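Local structure of microcin B17-processing protein McbD (Escherichia coli str. K-12 substr. MG1655, 6GRH) at residues Trp12-Ala17 and Gln31-Glu36; Pro82-Ala87 and Asn337-Tyr342; Phe93-Leu98 and Ser369-Ile374; Leu176-Gly181 and Thr300-Asn305; Gly220-Ala225 and Ser323-Leu328. The protein is needed to process the inactive precursor of microcin B17 into the active peptide, as a YcaO-family member of the McbBCD assembly. The protein carries 1 engineered substitution. One frame throughout, in Å; residues are numbered along the deposited sequence.

Interaction 1: residues Trp12-Ala17 and Gln31-Glu36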
# COMPACT_ATOMS: atom_id res chain seq x y z
N TRP E 12 -25.96 2.77 15.93
CA TRP E 12 -25.93 1.75 14.88
C TRP E 12 -25.72 0.33 15.46
O TRP E 12 -25.23 0.18 16.58
CB TRP E 12 -24.88 2.16 13.79
CG TRP E 12 -25.25 3.52 13.29
CD1 TRP E 12 -24.68 4.71 13.64
CD2 TRP E 12 -26.39 3.85 12.51
NE1 TRP E 12 -25.36 5.75 13.08
CE2 TRP E 12 -26.42 5.26 12.38
CE3 TRP E 12 -27.37 3.09 11.85
CZ2 TRP E 12 -27.40 5.92 11.64
CZ3 TRP E 12 -28.34 3.75 11.12
CH2 TRP E 12 -28.35 5.16 11.02
N PRO E 13 -26.11 -0.70 14.73
CA PRO E 13 -26.07 -2.04 15.29
C PRO E 13 -24.67 -2.58 15.45
O PRO E 13 -23.72 -2.09 14.81
CB PRO E 13 -26.84 -2.87 14.28
CG PRO E 13 -26.70 -2.12 13.03
CD PRO E 13 -26.72 -0.69 13.39
N ALA E 14 -24.56 -3.64 16.25
CA ALA E 14 -23.28 -4.24 16.56
C ALA E 14 -22.43 -4.61 15.35
O ALA E 14 -21.25 -4.28 15.31
CB ALA E 14 -23.46 -5.47 17.45
N THR E 15 -23.00 -5.33 14.40
CA THR E 15 -22.23 -5.87 13.31
C THR E 15 -23.07 -5.92 12.05
O THR E 15 -24.21 -6.37 12.08
CB THR E 15 -21.73 -7.31 13.61
OG1 THR E 15 -22.82 -8.23 13.56
CG2 THR E 15 -21.06 -7.41 14.95
N MET E 16 -22.51 -5.43 10.95
CA MET E 16 -22.98 -5.84 9.65
C MET E 16 -21.88 -6.61 8.95
O MET E 16 -20.69 -6.28 9.06
CB MET E 16 -23.39 -4.69 8.76
CG MET E 16 -23.93 -5.23 7.44
SD MET E 16 -24.70 -3.99 6.44
CE MET E 16 -25.27 -5.06 5.13
N ALA E 17 -22.27 -7.67 8.25
CA ALA E 17 -21.34 -8.50 7.50
C ALA E 17 -21.99 -9.11 6.25
O ALA E 17 -23.15 -9.51 6.26
CB ALA E 17 -20.77 -9.58 8.40
N GLN E 31 -25.92 -9.96 6.63
CA GLN E 31 -26.59 -10.08 7.90
C GLN E 31 -26.18 -8.95 8.85
O GLN E 31 -25.02 -8.53 8.84
CB GLN E 31 -26.25 -11.44 8.50
CG GLN E 31 -26.96 -11.74 9.81
CD GLN E 31 -26.81 -13.19 10.25
OE1 GLN E 31 -27.75 -13.96 10.18
NE2 GLN E 31 -25.63 -13.56 10.70
N ILE E 32 -27.14 -8.45 9.61
CA ILE E 32 -26.91 -7.52 10.69
C ILE E 32 -27.26 -8.19 12.02
O ILE E 32 -28.34 -8.74 12.16
CB ILE E 32 -27.70 -6.22 10.48
CG1 ILE E 32 -27.09 -5.48 9.28
CG2 ILE E 32 -27.69 -5.35 11.74
CD1 ILE E 32 -27.87 -4.31 8.78
N TRP E 33 -26.34 -8.15 12.97
CA TRP E 33 -26.56 -8.68 14.32
C TRP E 33 -26.55 -7.48 15.27
O TRP E 33 -25.73 -6.57 15.13
CB TRP E 33 -25.51 -9.74 14.68
CG TRP E 33 -25.54 -10.26 16.13
CD1 TRP E 33 -26.38 -11.20 16.63
CD2 TRP E 33 -24.69 -9.86 17.22
NE1 TRP E 33 -26.12 -11.41 17.97
CE2 TRP E 33 -25.08 -10.62 18.35
CE3 TRP E 33 -23.62 -8.97 17.35
CZ2 TRP E 33 -24.46 -10.48 19.61
CZ3 TRP E 33 -23.00 -8.83 18.60
CH2 TRP E 33 -23.42 -9.59 19.71
N ASP E 34 -27.51 -7.46 16.20
CA ASP E 34 -27.65 -6.38 17.15
C ASP E 34 -28.07 -6.98 18.50
O ASP E 34 -29.13 -6.64 19.02
CB ASP E 34 -28.69 -5.36 16.63
CG ASP E 34 -28.53 -3.96 17.22
OD1 ASP E 34 -27.46 -3.68 17.83
OD2 ASP E 34 -29.48 -3.13 17.07
N TYR E 35 -27.23 -7.85 19.06
CA TYR E 35 -27.46 -8.45 20.39
C TYR E 35 -28.83 -9.13 20.34
O TYR E 35 -29.14 -9.78 19.33
CB TYR E 35 -27.35 -7.39 21.50
CG TYR E 35 -26.07 -6.59 21.43
CD1 TYR E 35 -24.87 -7.13 21.89
CD2 TYR E 35 -26.05 -5.31 20.89
CE1 TYR E 35 -23.69 -6.41 21.81
CE2 TYR E 35 -24.89 -4.57 20.81
CZ TYR E 35 -23.71 -5.13 21.26
OH TYR E 35 -22.56 -4.40 21.17
N GLU E 36 -29.68 -8.92 21.34
CA GLU E 36 -31.04 -9.42 21.30
C GLU E 36 -32.02 -8.27 21.34
O GLU E 36 -33.18 -8.44 21.76
CB GLU E 36 -31.23 -10.42 22.43
CG GLU E 36 -30.27 -11.60 22.33
CD GLU E 36 -30.45 -12.63 23.43
OE1 GLU E 36 -30.67 -12.29 24.61
OE2 GLU E 36 -30.35 -13.81 23.09
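Trp33 packs against Thr15 on one face of the paired strands, and Ala14 touches it from the bulge. In the modelled conformer, Thr15 OG1 sits between its backbone N and carbonyl carbon (chi1 72°), which brings it 3.3 Å from Trp33 CB. Its CG2 lies at the edge of the indole, near the ring plane. Ala14 CB touches the same ring obliquely, 3.5 Å from Trp33 CE3. It also makes an off-centre CH-pi contact with Tyr35, 4.2 Å from that ring's centroid. Thr15 and Trp33 exchange two backbone hydrogen bonds, and Ala17 and Gln31 exchange two more. This is an antiparallel beta hairpin of strands 15-18 and 28-33, with a classic beta bulge where Ala14 and Thr15 both face Trp33. Met16 and Ile32 form the non-hydrogen-bonded pair between the two bonded ones. Their side chains turn to the other face. The modelled conformer of Met16 is extended throughout, and CG lies 3.7 Å from Ile32 CG1. The other branch, Ile32 CG2, reaches Pro13 CG at 3.6 Å. Leu218 and Trp215 of a McbB subunit pack on Met16 and Ile32 respectively. At the bulge, Ala14 N donates to Asp34 OD1 at 3.3 Å, from above the carboxylate plane. The same oxygen makes a salt bridge to Arg37, while Asp34 OD2 bonds to Tyr58 OH.

Interaction 2: residues Pro82-Ala87 and Asn337-Tyr342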
# COMPACT_ATOMS: atom_id res chain seq x y z
N PRO E 82 -66.85 5.62 10.89
CA PRO E 82 -67.67 4.61 11.57
C PRO E 82 -67.63 3.19 10.99
O PRO E 82 -67.66 2.23 11.77
CB PRO E 82 -69.09 5.18 11.49
CG PRO E 82 -69.05 6.19 10.39
CD PRO E 82 -67.66 6.75 10.40
N SER E 83 -67.58 3.03 9.67
CA SER E 83 -67.56 1.68 9.09
C SER E 83 -66.18 0.99 9.26
O SER E 83 -66.11 -0.22 9.30
CB SER E 83 -68.02 1.68 7.62
OG SER E 83 -67.03 2.23 6.77
N ALA E 84 -65.10 1.76 9.37
CA ALA E 84 -63.80 1.18 9.73
C ALA E 84 -63.80 0.73 11.20
O ALA E 84 -63.35 -0.37 11.53
CB ALA E 84 -62.69 2.18 9.48
N ALA E 85 -64.31 1.60 12.08
CA ALA E 85 -64.41 1.29 13.50
C ALA E 85 -65.25 0.01 13.74
O ALA E 85 -64.90 -0.80 14.60
CB ALA E 85 -64.98 2.48 14.26
N LYS E 86 -66.31 -0.17 12.97
CA LYS E 86 -67.17 -1.37 13.07
C LYS E 86 -66.41 -2.66 12.67
O LYS E 86 -66.53 -3.68 13.36
CB LYS E 86 -68.44 -1.21 12.22
CG LYS E 86 -69.49 -2.29 12.41
N ALA E 87 -65.66 -2.60 11.58
CA ALA E 87 -64.84 -3.74 11.16
C ALA E 87 -63.75 -4.12 12.18
O ALA E 87 -63.48 -5.30 12.40
CB ALA E 87 -64.20 -3.45 9.80
N ASN E 337 -61.77 -1.17 3.86
CA ASN E 337 -61.10 -1.02 5.15
C ASN E 337 -59.68 -1.60 5.13
O ASN E 337 -59.39 -2.59 5.80
CB ASN E 337 -61.92 -1.69 6.26
CG ASN E 337 -63.25 -1.01 6.47
OD1 ASN E 337 -63.33 0.22 6.50
ND2 ASN E 337 -64.32 -1.81 6.60
N ILE E 338 -58.82 -0.96 4.34
CA ILE E 338 -57.40 -1.31 4.28
C ILE E 338 -56.65 -0.01 4.52
O ILE E 338 -56.90 1.01 3.85
CB ILE E 338 -56.98 -1.93 2.94
CG1 ILE E 338 -57.89 -3.11 2.58
CG2 ILE E 338 -55.53 -2.40 2.99
CD1 ILE E 338 -57.51 -3.83 1.30
N PHE E 339 -55.72 -0.06 5.47
CA PHE E 339 -55.06 1.12 6.00
C PHE E 339 -53.56 0.97 5.90
O PHE E 339 -53.04 -0.14 5.93
CB PHE E 339 -55.49 1.34 7.47
CG PHE E 339 -56.96 1.37 7.63
CD1 PHE E 339 -57.68 2.48 7.22
CD2 PHE E 339 -57.65 0.24 8.06
CE1 PHE E 339 -59.06 2.49 7.28
CE2 PHE E 339 -59.02 0.24 8.15
CZ PHE E 339 -59.73 1.37 7.76
N VAL E 340 -52.89 2.10 5.78
CA VAL E 340 -51.46 2.15 5.74
C VAL E 340 -50.99 2.90 6.98
O VAL E 340 -51.16 4.12 7.07
CB VAL E 340 -50.98 2.89 4.49
CG1 VAL E 340 -49.47 2.87 4.41
CG2 VAL E 340 -51.61 2.31 3.22
N TYR E 341 -50.39 2.17 7.93
CA TYR E 341 -49.60 2.80 8.96
C TYR E 341 -48.34 3.30 8.31
O TYR E 341 -47.75 2.61 7.45
CB TYR E 341 -49.20 1.82 10.06
CG TYR E 341 -48.04 2.30 10.88
CD1 TYR E 341 -48.22 3.25 11.87
CD2 TYR E 341 -46.76 1.82 10.65
CE1 TYR E 341 -47.16 3.69 12.64
CE2 TYR E 341 -45.67 2.28 11.38
CZ TYR E 341 -45.87 3.21 12.38
OH TYR E 341 -44.78 3.66 13.11
N TYR E 342 -47.89 4.48 8.72
CA TYR E 342 -46.65 5.03 8.17
C TYR E 342 -45.88 5.81 9.21
O TYR E 342 -46.46 6.35 10.16
CB TYR E 342 -46.94 5.88 6.92
CG TYR E 342 -47.63 7.17 7.23
CD1 TYR E 342 -49.01 7.22 7.36
CD2 TYR E 342 -46.90 8.33 7.45
CE1 TYR E 342 -49.65 8.40 7.70
CE2 TYR E 342 -47.53 9.52 7.78
CZ TYR E 342 -48.88 9.55 7.93
OH TYR E 342 -49.50 10.74 8.27
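Residues 82-87 form the first turns of a helix, and residues 337-342 run from a loop into a strand that begins at Phe339. The backbones come nearest at Ala84 and Asn337, whose CA atoms are 5.8 Å apart. Within the helix Lys86 N bonds to Pro82 O at 3.0 Å. The segments meet by van der Waals packing. Asn337 carries most of it. Its CG stands beside the backbone N (chi1 -65°), and its amide reaches the helix between Ala84 and Ala87. Asn337 OD1 rests 3.4 Å from Ala84 CA. The other branch, Asn337 ND2, reaches Ala87 CB at 3.6 Å. That nitrogen has its polar partner elsewhere, in Asp361. Phe339 adds the second touch. Its far ring atom CZ meets Ala84 CB at 3.5 Å, in an oblique approach to the ring. Ala84 CB thus touches both the amide oxygen and the phenyl ring. The contact lies within the YcaO region and sets the start of helix 82-95 against the beginning of strand 339-347. That strand pairs with strands 108-115 and 350-358 in the antiparallel sheet, and Phe339 also packs on Asn115 of strand 108-115.

Interaction 3: residues Phe93-Leu98 and Ser369-Ile374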
# COMPACT_ATOMS: atom_id res chain seq x y z
N PHE E 93 -63.67 -8.46 18.56
CA PHE E 93 -64.66 -9.34 19.20
C PHE E 93 -64.35 -10.84 19.05
O PHE E 93 -64.65 -11.61 19.94
CB PHE E 93 -66.06 -9.04 18.68
CG PHE E 93 -67.16 -9.69 19.48
CD1 PHE E 93 -67.50 -9.19 20.74
CD2 PHE E 93 -67.87 -10.78 18.98
CE1 PHE E 93 -68.51 -9.78 21.48
CE2 PHE E 93 -68.88 -11.38 19.72
CZ PHE E 93 -69.21 -10.87 20.97
N GLN E 94 -63.69 -11.24 17.96
CA GLN E 94 -63.27 -12.65 17.79
C GLN E 94 -61.94 -12.99 18.46
O GLN E 94 -61.64 -14.15 18.73
CB GLN E 94 -63.10 -12.98 16.32
CG GLN E 94 -64.32 -12.76 15.47
CD GLN E 94 -64.01 -12.99 14.02
OE1 GLN E 94 -63.55 -14.07 13.63
NE2 GLN E 94 -64.20 -11.96 13.21
N ILE E 95 -61.12 -11.98 18.69
CA ILE E 95 -59.75 -12.18 19.13
C ILE E 95 -59.67 -12.42 20.64
O ILE E 95 -58.99 -13.34 21.08
CB ILE E 95 -58.86 -11.03 18.60
CG1 ILE E 95 -58.81 -11.15 17.05
CG2 ILE E 95 -57.45 -11.08 19.18
CD1 ILE E 95 -58.16 -9.98 16.34
N SER E 96 -60.37 -11.61 21.43
CA SER E 96 -60.51 -11.85 22.88
C SER E 96 -61.92 -12.36 23.20
O SER E 96 -62.78 -12.41 22.33
CB SER E 96 -60.23 -10.56 23.66
OG SER E 96 -61.32 -9.65 23.57
N SER E 97 -62.15 -12.70 24.46
CA SER E 97 -63.51 -13.02 24.93
C SER E 97 -64.29 -11.77 25.38
O SER E 97 -65.39 -11.90 25.90
CB SER E 97 -63.45 -14.06 26.06
OG SER E 97 -62.95 -13.52 27.27
N LEU E 98 -63.74 -10.57 25.19
CA LEU E 98 -64.38 -9.35 25.71
C LEU E 98 -65.58 -8.95 24.84
O LEU E 98 -65.62 -9.27 23.64
CB LEU E 98 -63.38 -8.20 25.80
CG LEU E 98 -62.12 -8.51 26.62
CD1 LEU E 98 -61.14 -7.36 26.48
CD2 LEU E 98 -62.44 -8.78 28.08
N SER E 369 -53.03 -20.54 15.35
CA SER E 369 -53.02 -21.20 16.67
C SER E 369 -53.21 -20.21 17.83
O SER E 369 -53.39 -20.63 18.96
CB SER E 369 -51.73 -22.00 16.89
OG SER E 369 -50.68 -21.18 17.39
N GLY E 370 -53.13 -18.91 17.56
CA GLY E 370 -53.32 -17.89 18.58
C GLY E 370 -54.68 -17.26 18.44
O GLY E 370 -55.59 -17.86 17.93
N ALA E 371 -54.79 -16.02 18.89
CA ALA E 371 -56.05 -15.28 18.91
C ALA E 371 -56.16 -14.46 17.61
O ALA E 371 -55.51 -13.42 17.44
CB ALA E 371 -56.09 -14.40 20.15
N ILE E 372 -57.00 -14.93 16.70
CA ILE E 372 -57.03 -14.41 15.33
C ILE E 372 -58.48 -14.16 14.86
O ILE E 372 -59.42 -14.79 15.37
CB ILE E 372 -56.33 -15.41 14.38
CG1 ILE E 372 -55.96 -14.73 13.04
CG2 ILE E 372 -57.17 -16.67 14.16
CD1 ILE E 372 -54.99 -15.52 12.19
N ASN E 373 -58.63 -13.22 13.94
CA ASN E 373 -59.94 -12.93 13.34
C ASN E 373 -60.23 -13.92 12.20
O ASN E 373 -60.19 -13.58 11.02
CB ASN E 373 -60.09 -11.45 12.94
CG ASN E 373 -59.10 -11.01 11.88
OD1 ASN E 373 -57.89 -11.29 11.97
ND2 ASN E 373 -59.60 -10.26 10.89
N ILE E 374 -60.54 -15.15 12.58
CA ILE E 374 -60.77 -16.26 11.65
C ILE E 374 -61.91 -15.99 10.64
O ILE E 374 -61.84 -16.43 9.48
CB ILE E 374 -61.01 -17.58 12.43
CG1 ILE E 374 -60.83 -18.81 11.51
CG2 ILE E 374 -62.37 -17.60 13.11
CD1 ILE E 374 -59.42 -18.99 10.99
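Ile95 and Ala371 meet where the end of helix 82-95 packs on the long loop after strand 350-358, within the YcaO region. Ile95 CG2 lies 3.7 Å from Ala371 CB. Ala371 CB also lies 3.2 Å from Ile95 O. The other branch, Ile95 CG1, sits beside its backbone N (chi1 -67°) and packs 3.7 Å from Ile372 C and 3.7 Å from Asn373 N. Ile95 and Asn373 side chains lie side by side, pointing the same way. Asn373 is the centre of an inverse gamma turn. The Gln94 amide lies near the turn, its plane 59° from that of the Asn373 amide. Gln94 OE1 stops 3.4 Å from Ile374 N, at an angle too poor for a hydrogen bond. Further out, Gln94 NE2 donates to Asn375 O and Glu90 O. The backbone N of Asn373 is buried here and has no partner in the model. Both polar ends of its amide are held, with ND2 donating to Phe362 O and OD1 accepting from Leu364 N.

Interaction 4: residues Leu176-Gly181 and Thr300-Asn305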
# COMPACT_ATOMS: atom_id res chain seq x y z
N LEU E 176 -54.84 -18.45 3.28
CA LEU E 176 -55.94 -19.08 2.55
C LEU E 176 -55.53 -20.47 2.02
O LEU E 176 -56.29 -21.43 2.15
CB LEU E 176 -56.45 -18.21 1.41
CG LEU E 176 -57.80 -18.71 0.90
CD1 LEU E 176 -58.87 -18.52 1.97
CD2 LEU E 176 -58.21 -18.03 -0.39
N TYR E 177 -54.33 -20.56 1.45
CA TYR E 177 -53.76 -21.85 1.01
C TYR E 177 -53.61 -22.84 2.16
O TYR E 177 -54.02 -24.01 2.04
CB TYR E 177 -52.39 -21.64 0.37
CG TYR E 177 -51.63 -22.92 0.13
CD1 TYR E 177 -52.02 -23.81 -0.86
CD2 TYR E 177 -50.52 -23.24 0.88
CE1 TYR E 177 -51.33 -24.99 -1.09
CE2 TYR E 177 -49.82 -24.41 0.66
CZ TYR E 177 -50.22 -25.28 -0.33
OH TYR E 177 -49.51 -26.43 -0.54
N TRP E 178 -53.04 -22.37 3.27
CA TRP E 178 -52.93 -23.17 4.48
C TRP E 178 -54.29 -23.74 4.91
O TRP E 178 -54.43 -24.95 5.09
CB TRP E 178 -52.33 -22.34 5.61
CG TRP E 178 -52.30 -23.01 6.95
CD1 TRP E 178 -52.89 -22.57 8.11
CD2 TRP E 178 -51.64 -24.23 7.28
NE1 TRP E 178 -52.61 -23.42 9.14
CE2 TRP E 178 -51.85 -24.45 8.66
CE3 TRP E 178 -50.87 -25.14 6.55
CZ2 TRP E 178 -51.33 -25.57 9.32
CZ3 TRP E 178 -50.34 -26.25 7.21
CH2 TRP E 178 -50.58 -26.46 8.58
N LEU E 179 -55.29 -22.87 5.02
CA LEU E 179 -56.60 -23.28 5.55
C LEU E 179 -57.41 -24.19 4.63
O LEU E 179 -58.08 -25.09 5.12
CB LEU E 179 -57.42 -22.05 5.94
CG LEU E 179 -56.81 -21.26 7.11
CD1 LEU E 179 -57.42 -19.87 7.23
CD2 LEU E 179 -56.91 -22.02 8.42
N GLN E 180 -57.35 -23.94 3.33
CA GLN E 180 -58.20 -24.63 2.34
C GLN E 180 -57.49 -25.68 1.49
O GLN E 180 -58.14 -26.53 0.90
CB GLN E 180 -58.85 -23.60 1.43
CG GLN E 180 -59.75 -22.64 2.20
CD GLN E 180 -60.64 -21.81 1.30
OE1 GLN E 180 -61.87 -21.90 1.38
NE2 GLN E 180 -60.03 -21.01 0.45
N GLY E 181 -56.17 -25.61 1.41
CA GLY E 181 -55.40 -26.49 0.53
C GLY E 181 -55.47 -26.20 -0.97
O GLY E 181 -55.00 -27.01 -1.75
N THR E 300 -44.74 -33.43 3.06
CA THR E 300 -45.80 -34.34 2.59
C THR E 300 -47.20 -33.85 2.97
O THR E 300 -48.08 -33.86 2.13
CB THR E 300 -45.64 -35.76 3.13
OG1 THR E 300 -45.51 -35.71 4.55
CG2 THR E 300 -44.42 -36.43 2.52
N ASP E 301 -47.38 -33.42 4.22
CA ASP E 301 -48.67 -32.87 4.65
C ASP E 301 -49.16 -31.71 3.76
O ASP E 301 -50.36 -31.65 3.42
CB ASP E 301 -48.61 -32.40 6.10
CG ASP E 301 -49.87 -31.67 6.51
OD1 ASP E 301 -50.94 -32.32 6.65
OD2 ASP E 301 -49.80 -30.43 6.64
N LEU E 302 -48.26 -30.80 3.37
CA LEU E 302 -48.65 -29.73 2.45
C LEU E 302 -48.99 -30.26 1.04
O LEU E 302 -50.06 -29.97 0.51
CB LEU E 302 -47.59 -28.62 2.38
CG LEU E 302 -47.56 -27.67 3.59
CD1 LEU E 302 -46.35 -26.77 3.52
CD2 LEU E 302 -48.83 -26.84 3.68
N CYS E 303 -48.09 -31.06 0.47
CA CYS E 303 -48.20 -31.49 -0.93
C CYS E 303 -49.37 -32.43 -1.18
O CYS E 303 -50.09 -32.26 -2.17
CB CYS E 303 -46.92 -32.17 -1.41
SG CYS E 303 -45.49 -31.10 -1.41
N GLU E 304 -49.56 -33.40 -0.30
CA GLU E 304 -50.65 -34.36 -0.42
C GLU E 304 -52.05 -33.76 -0.20
O GLU E 304 -53.05 -34.34 -0.65
CB GLU E 304 -50.42 -35.54 0.54
CG GLU E 304 -49.18 -36.38 0.25
CD GLU E 304 -49.07 -37.57 1.19
OE1 GLU E 304 -50.12 -38.05 1.66
OE2 GLU E 304 -47.94 -38.03 1.46
N ASN E 305 -52.14 -32.62 0.49
CA ASN E 305 -53.41 -31.90 0.70
C ASN E 305 -53.62 -30.70 -0.23
O ASN E 305 -54.59 -29.95 -0.05
CB ASN E 305 -53.54 -31.47 2.16
CG ASN E 305 -53.85 -32.63 3.08
OD1 ASN E 305 -55.02 -33.05 3.19
ND2 ASN E 305 -52.82 -33.18 3.71
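This is a mostly apolar contact between the C-terminal ends of two helices, 157-180 and 296-304. The short segments are steeply crossed, at 83°, and their axes stay 11.0 Å apart. Large side chains bridge that distance. Leu302 CD2 is the central atom. It meets the Trp178 ring at its edge, in the ring plane, 3.9 Å from CZ3. It also comes obliquely to the Tyr177 ring, 4.0 Å from CE2. With CG anti to the backbone N in both (chi1 169° in Tyr177 and 173° in Trp178), the ends of both rings come near helix 296-304. Tyr177 OH ends 3.7 Å from Leu302 O, but its hydrogen bond goes to Thr306 OG1, which also bonds to Leu302 O. Trp178 NE1 is taken up by Lys391 O, and Arg388 makes a cation-pi contact with the indole. Where the chains leave the helices, Gly181 and Asn305 approach at 5.8 Å between CA atoms. Asn305 folds back on its own helix, and ND2 donates to Asp301 O at 2.9 Å, in the carbonyl plane on a lone pair. Leu227 and Leu229 of strand 224-231 pack on Tyr177 and Leu302 respectively. After Gly181, with its positive phi, the chain enters strand 182-187. That strand lies parallel to strand 307-308, so two helix-to-strand connections run together into one mixed sheet.

Interaction 5: residues Gly220-Ala225 and Ser323-Leu328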
# COMPACT_ATOMS: atom_id res chain seq x y z
N GLY E 220 -58.52 -14.69 -8.20
CA GLY E 220 -58.96 -13.49 -8.90
C GLY E 220 -58.02 -12.32 -8.78
O GLY E 220 -58.19 -11.34 -9.49
N ALA E 221 -57.01 -12.40 -7.91
CA ALA E 221 -56.07 -11.29 -7.74
C ALA E 221 -55.07 -11.26 -8.92
O ALA E 221 -54.71 -12.30 -9.46
CB ALA E 221 -55.30 -11.42 -6.42
N PRO E 222 -54.59 -10.05 -9.27
CA PRO E 222 -53.45 -9.91 -10.18
C PRO E 222 -52.14 -10.33 -9.55
O PRO E 222 -52.06 -10.57 -8.33
CB PRO E 222 -53.42 -8.41 -10.48
CG PRO E 222 -53.95 -7.80 -9.23
CD PRO E 222 -55.05 -8.73 -8.79
N GLY E 223 -51.09 -10.38 -10.36
CA GLY E 223 -49.79 -10.80 -9.88
C GLY E 223 -49.75 -12.27 -9.52
O GLY E 223 -50.68 -13.02 -9.84
N HIS E 224 -48.69 -12.66 -8.83
CA HIS E 224 -48.40 -14.06 -8.58
C HIS E 224 -47.71 -14.22 -7.24
O HIS E 224 -46.65 -13.63 -7.02
CB HIS E 224 -47.53 -14.62 -9.71
CG HIS E 224 -48.19 -14.56 -11.06
ND1 HIS E 224 -49.05 -15.53 -11.52
CD2 HIS E 224 -48.15 -13.61 -12.02
CE1 HIS E 224 -49.50 -15.20 -12.71
NE2 HIS E 224 -48.98 -14.03 -13.04
N ALA E 225 -48.33 -14.99 -6.34
CA ALA E 225 -47.69 -15.41 -5.09
C ALA E 225 -47.20 -16.81 -5.32
O ALA E 225 -48.00 -17.72 -5.54
CB ALA E 225 -48.68 -15.38 -3.95
N SER E 323 -53.40 -11.44 -14.55
CA SER E 323 -52.14 -10.98 -13.93
C SER E 323 -51.98 -9.47 -13.82
O SER E 323 -51.37 -9.00 -12.87
CB SER E 323 -50.89 -11.50 -14.68
OG SER E 323 -50.85 -12.91 -14.79
N ASP E 324 -52.49 -8.71 -14.80
CA ASP E 324 -52.25 -7.25 -14.85
C ASP E 324 -53.52 -6.40 -14.65
O ASP E 324 -53.52 -5.22 -15.01
CB ASP E 324 -51.50 -6.86 -16.14
CG ASP E 324 -52.36 -6.98 -17.40
OD1 ASP E 324 -53.46 -7.60 -17.35
OD2 ASP E 324 -51.90 -6.46 -18.44
N THR E 325 -54.56 -6.98 -14.05
CA THR E 325 -55.68 -6.18 -13.56
C THR E 325 -55.18 -5.31 -12.41
O THR E 325 -54.04 -5.44 -11.96
CB THR E 325 -56.86 -7.05 -13.08
OG1 THR E 325 -56.40 -7.91 -12.04
CG2 THR E 325 -57.48 -7.87 -14.22
N ASN E 326 -56.02 -4.41 -11.93
CA ASN E 326 -55.56 -3.40 -10.99
C ASN E 326 -55.63 -3.99 -9.57
O ASN E 326 -56.71 -4.37 -9.11
CB ASN E 326 -56.41 -2.15 -11.18
CG ASN E 326 -55.95 -1.01 -10.34
OD1 ASN E 326 -56.27 -0.95 -9.16
ND2 ASN E 326 -55.20 -0.09 -10.93
N LEU E 327 -54.49 -4.10 -8.88
CA LEU E 327 -54.47 -4.71 -7.54
C LEU E 327 -55.29 -3.92 -6.51
O LEU E 327 -56.04 -4.51 -5.73
CB LEU E 327 -53.04 -4.92 -7.06
CG LEU E 327 -52.86 -5.46 -5.64
CD1 LEU E 327 -53.51 -6.81 -5.49
CD2 LEU E 327 -51.38 -5.52 -5.25
N LEU E 328 -55.17 -2.60 -6.53
CA LEU E 328 -55.97 -1.73 -5.65
C LEU E 328 -57.48 -1.88 -5.90
O LEU E 328 -58.26 -1.90 -4.93
CB LEU E 328 -55.55 -0.25 -5.77
CG LEU E 328 -54.18 0.19 -5.20
CD1 LEU E 328 -54.04 1.70 -5.24
CD2 LEU E 328 -53.95 -0.29 -3.77
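Pro222 packs against the backbone of residues 323-327, and its ring can be followed atom by atom. CB lies 3.2 Å from Ser323 O and also touches Thr325 O. CG reaches the start of the helix, 3.6 Å from Leu327 CA, and packs on Leu327 CB as well. Thr325 OG1 lies 3.4 Å from CB and 3.6 Å from CD. That hydroxyl is bonded to Thr322 O. Pro222 and Leu327 cross at about a right angle, and Leu327 CD1 touches the CG end of the proline ring. Beside the ring, Gly223 N donates to Ser323 O at 2.9 Å. The donor is tilted 20° from the carbonyl plane, and the N-H...O angle is 159°. His224 makes the second polar link. With CG beside the backbone N (chi1 -61°), the end of the imidazole comes nearer to residues 323-328. His224 NE2 and Ser323 OG are 2.8 Å apart and hydrogen-bonded, with OG at the ring edge. The bond is bent, and either atom could donate. Asp215 holds the other ring nitrogen, ND1, so the imidazole is gripped at both nitrogens. Ser323 OG accepts from Asn320 N. Asn326 is the N-cap of helix 327-334, and its OD1 takes Asn329 N. The contact joins that helix start to the beginning of strand 224-231. Strand 241-248 lies alongside, with Tyr247 on Leu327, and Met169 of helix 157-180 packs on Leu327.

In the fold
From the N terminus, interaction 1 closes first, as a short hairpin. It is in series with the rest, and its centre lies about 35 Å from that of interaction 2. Helix 82-95 then opens both interaction 2 and interaction 3. The first ties its start to strand 339-347, the second ties its end to the loop after strand 350-358. These two cross along the chain, with centres about 18 Å apart. Interactions 4 and 5 both lie within the chain spans that interactions 2 and 3 close. They cross each other. Interaction 4 joins two helix ends, and interaction 5 joins strand 224-231 to helix 327-334, which leads into strand 339-347.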